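Local coordinates for glucan-binding protein C, GbpC (Streptococcus mutans UA159, PDB 5UQZ) that probably binds glucan at the streptococcal cell surface and mediates both sucrose-dependent and sucrose-independent adherence, at residues E43-E48 and R57-Q62; N244-I249 and S253-G258; W284-V287 and P293-A296. All blocks are in the same frame, centred on the assembly; numbering follows the deposited sequence. Where two conformers were deposited one is given.

The three contacts follow one another along the chain, and their relation is read from distances between their centres and nearest atoms. Contact 1 joins the long helix 3-51 to the short helix 57-60 and touches contact 2 directly, where Val58 CG2 packs on Val247 CG1 at 3.9 Å. Contact 2 brings together side chains of strands from two different sheets; its centre is about 20 Å from that of contact 3, with nearest atoms about 6 Å apart. The bound calcium ion orders the series: it lies about 6 Å from the Trp284 side chain of contact 3 and about 10 Å from that of Val254 in contact 2, whereas contact 1 is remote from it.

Contact 1: E43-E48 and R57-Q62; sequences EQYKKE and RVEKAQ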
# COMPACT_ATOMS: atom_id res chain seq x y z
N GLU A 43 20.69 -4.54 -7.95
CA GLU A 43 22.03 -4.07 -8.29
C GLU A 43 22.00 -2.57 -8.56
O GLU A 43 22.96 -1.86 -8.23
CB GLU A 43 22.58 -4.86 -9.48
CG GLU A 43 22.85 -6.32 -9.19
CD GLU A 43 23.85 -6.56 -8.05
OE1 GLU A 43 24.80 -5.76 -7.88
OE2 GLU A 43 23.66 -7.56 -7.32
N GLN A 44 20.95 -2.09 -9.23
CA GLN A 44 20.85 -0.65 -9.45
C GLN A 44 20.75 0.11 -8.14
O GLN A 44 21.40 1.16 -7.97
CB GLN A 44 19.66 -0.34 -10.37
CG GLN A 44 19.50 1.15 -10.68
CD GLN A 44 20.69 1.73 -11.45
OE1 GLN A 44 21.49 1.00 -12.02
NE2 GLN A 44 20.79 3.06 -11.47
N TYR A 45 19.92 -0.37 -7.21
CA TYR A 45 19.80 0.30 -5.93
C TYR A 45 21.14 0.33 -5.19
O TYR A 45 21.53 1.38 -4.64
CB TYR A 45 18.73 -0.41 -5.10
CG TYR A 45 18.47 0.28 -3.78
CD1 TYR A 45 18.12 1.64 -3.71
CD2 TYR A 45 18.64 -0.42 -2.58
CE1 TYR A 45 17.90 2.29 -2.50
CE2 TYR A 45 18.41 0.23 -1.34
CZ TYR A 45 18.04 1.57 -1.31
OH TYR A 45 17.81 2.19 -0.11
N LYS A 46 21.87 -0.79 -5.19
CA LYS A 46 23.17 -0.79 -4.52
C LYS A 46 24.10 0.24 -5.14
O LYS A 46 24.85 0.91 -4.42
CB LYS A 46 23.81 -2.18 -4.59
CG LYS A 46 23.19 -3.14 -3.57
CD LYS A 46 24.05 -4.38 -3.37
CE LYS A 46 24.15 -5.20 -4.62
NZ LYS A 46 24.98 -6.45 -4.43
N LYS A 47 24.09 0.37 -6.48
CA LYS A 47 24.93 1.35 -7.15
C LYS A 47 24.50 2.77 -6.76
O LYS A 47 25.36 3.64 -6.55
CB LYS A 47 24.81 1.13 -8.65
CG LYS A 47 25.52 2.15 -9.50
CD LYS A 47 25.35 1.84 -10.99
CE LYS A 47 25.93 2.94 -11.88
NZ LYS A 47 25.05 4.12 -12.03
N GLU A 48 23.19 3.04 -6.71
CA GLU A 48 22.71 4.38 -6.36
C GLU A 48 23.14 4.76 -4.95
O GLU A 48 23.50 5.92 -4.69
CB GLU A 48 21.19 4.43 -6.48
CG GLU A 48 20.79 4.38 -7.93
CD GLU A 48 19.31 4.19 -8.16
OE1 GLU A 48 18.63 3.82 -7.18
OE2 GLU A 48 18.84 4.36 -9.30
N ARG A 57 19.34 8.37 -1.65
CA ARG A 57 18.91 9.10 -0.48
C ARG A 57 18.01 8.29 0.44
O ARG A 57 17.94 8.60 1.62
CB ARG A 57 18.17 10.37 -0.92
CG ARG A 57 19.11 11.45 -1.40
CD ARG A 57 18.40 12.68 -1.99
NE ARG A 57 17.27 13.14 -1.15
CZ ARG A 57 17.35 13.76 0.03
NH1 ARG A 57 18.55 14.12 0.50
NH2 ARG A 57 16.27 14.04 0.72
N VAL A 58 17.35 7.24 -0.06
CA VAL A 58 16.53 6.42 0.85
C VAL A 58 17.37 5.91 2.01
O VAL A 58 16.92 5.88 3.17
CB VAL A 58 15.89 5.24 0.10
CG1 VAL A 58 15.17 4.31 1.08
CG2 VAL A 58 14.94 5.76 -0.96
N GLU A 59 18.59 5.46 1.72
CA GLU A 59 19.51 5.01 2.75
C GLU A 59 20.34 6.17 3.32
O GLU A 59 20.50 6.30 4.53
CB GLU A 59 20.43 3.93 2.15
CG GLU A 59 21.31 3.24 3.15
CD GLU A 59 21.84 1.92 2.64
OE1 GLU A 59 21.11 1.21 1.92
OE2 GLU A 59 23.00 1.61 2.98
N LYS A 60 20.86 7.03 2.45
CA LYS A 60 21.86 7.99 2.90
C LYS A 60 21.27 9.18 3.64
O LYS A 60 22.00 9.79 4.44
CB LYS A 60 22.72 8.43 1.70
CG LYS A 60 23.58 7.29 1.12
CD LYS A 60 24.41 7.73 -0.14
CE LYS A 60 25.49 8.76 0.19
NZ LYS A 60 26.56 8.14 1.03
N ALA A 61 20.05 9.57 3.31
CA ALA A 61 19.51 10.81 3.84
C ALA A 61 18.48 10.57 4.93
O ALA A 61 18.00 11.55 5.51
CB ALA A 61 18.85 11.64 2.75
N GLN A 62 18.11 9.32 5.19
CA GLN A 62 16.98 9.08 6.10
C GLN A 62 17.32 9.43 7.53
O GLN A 62 18.20 8.82 8.16
CB GLN A 62 16.56 7.61 6.01
CG GLN A 62 15.43 7.25 7.00
CD GLN A 62 14.13 7.89 6.57
OE1 GLN A 62 13.96 9.11 6.73
NE2 GLN A 62 13.19 7.07 6.03
O HOH W 1 17.88 0.58 2.03
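Tyr45 of helix 3-51 reaches across to Val58 and Glu59 of helix 57-60, and almost everything that passes between 43-48 and 57-62 involves its phenol. The backbones stay well apart: the nearest pair of CA atoms, Tyr45 and Val58, is 9.7 Å apart. The side chain spans that gap because CG is anti to the backbone N (chi1 -176°), which carries the hydroxyl outward to the second helix.

The apolar part is small. Val58 points its CB at the long helix and sits at the edge of the Tyr45 ring, near the ring plane, with Val58 CG1 3.6 Å from Tyr45 OH. The two side chains cross at about a right angle. Val58 therefore meets the rim of the phenol, chiefly its oxygen, and the closest carbon pair, Tyr45 CE1 and Val58 CB, is 4.4 Å apart. Beside it the CB of Glu59 lies 3.9 Å from Tyr45 OH.

The polar part runs through water. A molecule in the plane of the Tyr45 ring lies 2.7 Å from Tyr45 OH. In one of the two conformers of Glu59, whose chain is extended beyond CG, this water also donates to Glu59 OE1 over a longer 3.3 Å, so that half of the bridge is tentative.

Around the pair, Val337 touches the Tyr45 side chain, while Arg57 binds Asn216 and Thr306. The chemistry implies a small join between the stalk-like helix and the globular part, burying 137 Å² in all: the phenol touches valine directly, and between the two segments a water links its hydroxyl to the glutamate carboxylate in one conformer.

Contact 2: N244-I249 and S253-G258; sequences NEFVKI and SVDLHG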
# COMPACT_ATOMS: atom_id res chain seq x y z
N ASN A 244 6.52 18.57 -2.03
CA ASN A 244 7.44 17.51 -1.61
C ASN A 244 8.12 16.93 -2.84
O ASN A 244 7.70 17.18 -3.97
CB ASN A 244 6.66 16.46 -0.85
CG ASN A 244 5.88 17.11 0.28
OD1 ASN A 244 6.47 17.57 1.28
ND2 ASN A 244 4.55 17.13 0.18
N GLU A 245 9.20 16.17 -2.63
CA GLU A 245 10.06 15.75 -3.74
C GLU A 245 9.97 14.25 -3.97
O GLU A 245 10.19 13.47 -3.06
CB GLU A 245 11.49 16.16 -3.44
CG GLU A 245 12.43 15.89 -4.56
CD GLU A 245 13.77 16.56 -4.37
OE1 GLU A 245 14.63 16.30 -5.25
OE2 GLU A 245 13.95 17.34 -3.39
N PHE A 246 9.77 13.84 -5.22
CA PHE A 246 9.69 12.42 -5.56
C PHE A 246 11.07 11.78 -5.46
O PHE A 246 12.05 12.35 -5.91
CB PHE A 246 9.18 12.27 -7.00
CG PHE A 246 9.11 10.85 -7.50
CD1 PHE A 246 8.53 9.84 -6.76
CD2 PHE A 246 9.53 10.57 -8.79
CE1 PHE A 246 8.41 8.57 -7.27
CE2 PHE A 246 9.42 9.29 -9.31
CZ PHE A 246 8.87 8.28 -8.55
N VAL A 247 11.12 10.58 -4.87
CA VAL A 247 12.29 9.72 -4.88
C VAL A 247 11.90 8.46 -5.65
O VAL A 247 11.09 7.64 -5.18
CB VAL A 247 12.76 9.41 -3.45
CG1 VAL A 247 13.93 8.45 -3.52
CG2 VAL A 247 13.13 10.71 -2.71
N LYS A 248 12.50 8.29 -6.84
CA LYS A 248 12.20 7.14 -7.68
C LYS A 248 12.82 5.88 -7.08
O LYS A 248 14.00 5.86 -6.69
CB LYS A 248 12.78 7.44 -9.07
CG LYS A 248 12.75 6.24 -10.05
CD LYS A 248 11.35 5.84 -10.44
CE LYS A 248 11.26 4.50 -11.19
NZ LYS A 248 12.16 4.38 -12.27
N ILE A 249 12.07 4.79 -7.08
CA ILE A 249 12.56 3.50 -6.57
C ILE A 249 13.05 2.67 -7.76
O ILE A 249 12.28 2.47 -8.70
CB ILE A 249 11.47 2.75 -5.80
CG1 ILE A 249 10.94 3.58 -4.60
CG2 ILE A 249 11.99 1.37 -5.37
CD1 ILE A 249 11.92 3.81 -3.56
N SER A 253 7.45 0.08 -11.02
CA SER A 253 6.47 0.50 -12.02
C SER A 253 6.03 1.94 -11.84
O SER A 253 5.39 2.48 -12.76
CB SER A 253 5.26 -0.43 -11.91
OG SER A 253 4.58 -0.25 -10.67
N VAL A 254 6.34 2.57 -10.70
CA VAL A 254 5.83 3.89 -10.37
C VAL A 254 6.85 4.96 -10.81
O VAL A 254 8.04 4.88 -10.47
CB VAL A 254 5.58 3.99 -8.85
CG1 VAL A 254 5.26 5.41 -8.43
CG2 VAL A 254 4.49 3.01 -8.49
N ASP A 255 6.37 5.97 -11.53
CA ASP A 255 7.22 7.06 -11.94
C ASP A 255 6.42 8.34 -11.92
O ASP A 255 5.21 8.35 -11.68
CB ASP A 255 7.82 6.80 -13.33
CG ASP A 255 9.26 7.37 -13.42
OD1 ASP A 255 9.62 8.37 -12.76
OD2 ASP A 255 10.04 6.80 -14.18
N LEU A 256 7.12 9.45 -12.22
CA LEU A 256 6.54 10.77 -12.27
C LEU A 256 5.88 11.00 -13.63
O LEU A 256 6.50 10.79 -14.68
CB LEU A 256 7.66 11.78 -12.06
CG LEU A 256 7.26 13.24 -11.98
CD1 LEU A 256 6.43 13.50 -10.71
CD2 LEU A 256 8.53 14.08 -12.00
N HIS A 257 4.64 11.46 -13.59
CA HIS A 257 3.88 11.84 -14.78
C HIS A 257 3.28 13.20 -14.51
O HIS A 257 2.23 13.31 -13.88
CB HIS A 257 2.82 10.79 -15.08
CG HIS A 257 3.37 9.41 -15.11
ND1 HIS A 257 4.17 8.93 -16.13
CD2 HIS A 257 3.28 8.40 -14.20
CE1 HIS A 257 4.54 7.69 -15.86
NE2 HIS A 257 4.01 7.34 -14.69
N GLY A 258 3.98 14.23 -14.98
CA GLY A 258 3.60 15.59 -14.77
C GLY A 258 3.61 15.91 -13.32
O GLY A 258 4.67 15.97 -12.68
O HOH W 2 12.64 6.95 -13.98
O HOH W 3 9.19 4.75 -7.84
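Lys248 crosses Asp255 at about a right angle in the gap between strands 245-247 and 254-257, which run 147° apart in direction and approach to 8.3 Å, too far for backbone pairing. The strands belong to different sheets: 245-247 pairs with 303-306, and 254-257 with 260-263.

The lysine can be followed outward. From CB the chain turns at chi2 (67°), which swings CD to 3.4 Å from Val254 O; CD also passes Asp255 OD1. CE stays against the same carbonyl, 3.3 Å from Val254 O. A second bend at chi4 sets NZ 3.7 Å from Asp255 OD2, a long salt bridge. One water closes the gap, accepting from Lys248 NZ and donating to Asp255 OD2 at 2.6 Å. Another joins Ile249 N to Val254 O.

Phe246 lies next to the lysine. Its ring presents an edge to Val254 O and Asp255 OD1, the latter 3.6 Å from Phe246 CE2, while the backbone N of Lys248 lies over the centre of one face. The Phe246 and Leu256 side chains pass in opposite directions, Phe246 CD2 against Leu256 CB. Asp255 OD1 is gripped by Leu256 N at 2.8 Å, met on the anti side, which helps hold the carboxylate's rotation. Ile261 touches both Phe246 and Val254. The chemistry implies a ring whose edge faces two oxygens, beside a long ion pair whose attraction is probably carried largely by the bridging water.

Contact 3: W284-V287 and P293-A296; sequences WDAV and PRAA
The long loop between strands 260-263 and 303-306 folds back on itself here, closing with a single beta bridge between Val287 and Pro293 beside the calcium site. Neither 284-287 nor 293-296 forms a regular strand, so the evidence for pairing is local: the CA atoms of Val287 and Pro293 are 4.5 Å apart, and one backbone bond, Arg294 N to Ala286 O, joins the two arms at 2.9 Å. That bond is nearly straight at hydrogen (172°), yet its donor stands 38° out of the carbonyl plane.

Arg294 adds the main side-chain contact. Its CB points at the other arm and lies 3.9 Å from Ala286 CB, and the chain then runs on over the backbone of Val287, with Arg294 CD 3.6 Å from Val287 O. A bend at chi3 turns the guanidinium obliquely to both Ala286 CB and Val287 O. The aliphatic part of the arginine, more than its charge, does the touching.

Further along, the methyl of Ala295 rests on the backbone of Trp284, its CB 3.6 Å from Trp284 O and 3.8 Å from Trp284 CA. The indole leads away from this arm: chi1 of 66° turns it toward the interior, where NE1 donates to Asn267 O and the ring meets Tyr300 edge-to-face. Asp285, whose CB lies over the rim of one indole face, hydrogen-bonds through its carboxylate to Ser224 and Asn226, two calcium ligands.

Asp285 lies between Trp284 and Ala286, both of which touch the other arm. The chemistry is thus consistent with the loop closure helping to position a second-shell carboxylate, which probably helps orient those ligands around the calcium ion.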
# COMPACT_ATOMS: atom_id res chain seq x y z
N TRP A 284 3.21 -9.20 -4.93
CA TRP A 284 4.05 -8.09 -4.48
C TRP A 284 3.33 -7.18 -3.49
O TRP A 284 4.00 -6.47 -2.73
CB TRP A 284 4.62 -7.29 -5.67
CG TRP A 284 3.62 -6.55 -6.50
CD1 TRP A 284 3.17 -6.91 -7.73
CD2 TRP A 284 2.99 -5.27 -6.19
NE1 TRP A 284 2.25 -5.98 -8.19
CE2 TRP A 284 2.15 -4.96 -7.27
CE3 TRP A 284 3.07 -4.36 -5.12
CZ2 TRP A 284 1.38 -3.81 -7.29
CZ3 TRP A 284 2.31 -3.24 -5.14
CH2 TRP A 284 1.46 -2.95 -6.22
N ASP A 285 1.99 -7.17 -3.49
CA ASP A 285 1.21 -6.24 -2.69
C ASP A 285 0.66 -6.90 -1.44
O ASP A 285 -0.16 -6.29 -0.76
CB ASP A 285 0.08 -5.65 -3.54
CG ASP A 285 -0.55 -4.40 -2.91
OD1 ASP A 285 0.15 -3.60 -2.27
OD2 ASP A 285 -1.78 -4.23 -3.11
N ALA A 286 1.13 -8.09 -1.11
CA ALA A 286 0.61 -8.76 0.07
C ALA A 286 1.01 -7.99 1.31
O ALA A 286 2.16 -7.55 1.44
CB ALA A 286 1.18 -10.19 0.16
N VAL A 287 0.09 -7.89 2.26
CA VAL A 287 0.35 -7.12 3.48
C VAL A 287 -0.18 -7.88 4.68
O VAL A 287 -1.13 -8.67 4.57
CB VAL A 287 -0.22 -5.68 3.42
CG1 VAL A 287 0.39 -4.89 2.26
CG2 VAL A 287 -1.75 -5.69 3.32
N PRO A 293 4.55 -4.81 4.60
CA PRO A 293 4.58 -5.65 3.39
C PRO A 293 5.09 -7.04 3.72
O PRO A 293 6.03 -7.23 4.51
CB PRO A 293 5.55 -4.91 2.46
CG PRO A 293 5.61 -3.50 3.00
CD PRO A 293 5.44 -3.64 4.48
N ARG A 294 4.43 -8.03 3.13
CA ARG A 294 4.91 -9.39 3.23
C ARG A 294 5.98 -9.71 2.19
O ARG A 294 6.75 -10.64 2.42
CB ARG A 294 3.74 -10.36 3.07
CG ARG A 294 2.83 -10.43 4.29
CD ARG A 294 1.52 -11.06 3.90
NE ARG A 294 1.59 -12.51 3.99
CZ ARG A 294 0.59 -13.31 3.66
NH1 ARG A 294 -0.54 -12.79 3.20
NH2 ARG A 294 0.73 -14.63 3.78
N ALA A 295 6.05 -8.97 1.08
CA ALA A 295 6.79 -9.39 -0.12
C ALA A 295 8.09 -8.62 -0.31
O ALA A 295 8.11 -7.39 -0.26
CB ALA A 295 5.92 -9.18 -1.38
N ALA A 296 9.18 -9.34 -0.63
CA ALA A 296 10.41 -8.67 -1.03
C ALA A 296 10.24 -7.88 -2.33
O ALA A 296 11.04 -6.97 -2.59
CB ALA A 296 11.50 -9.70 -1.28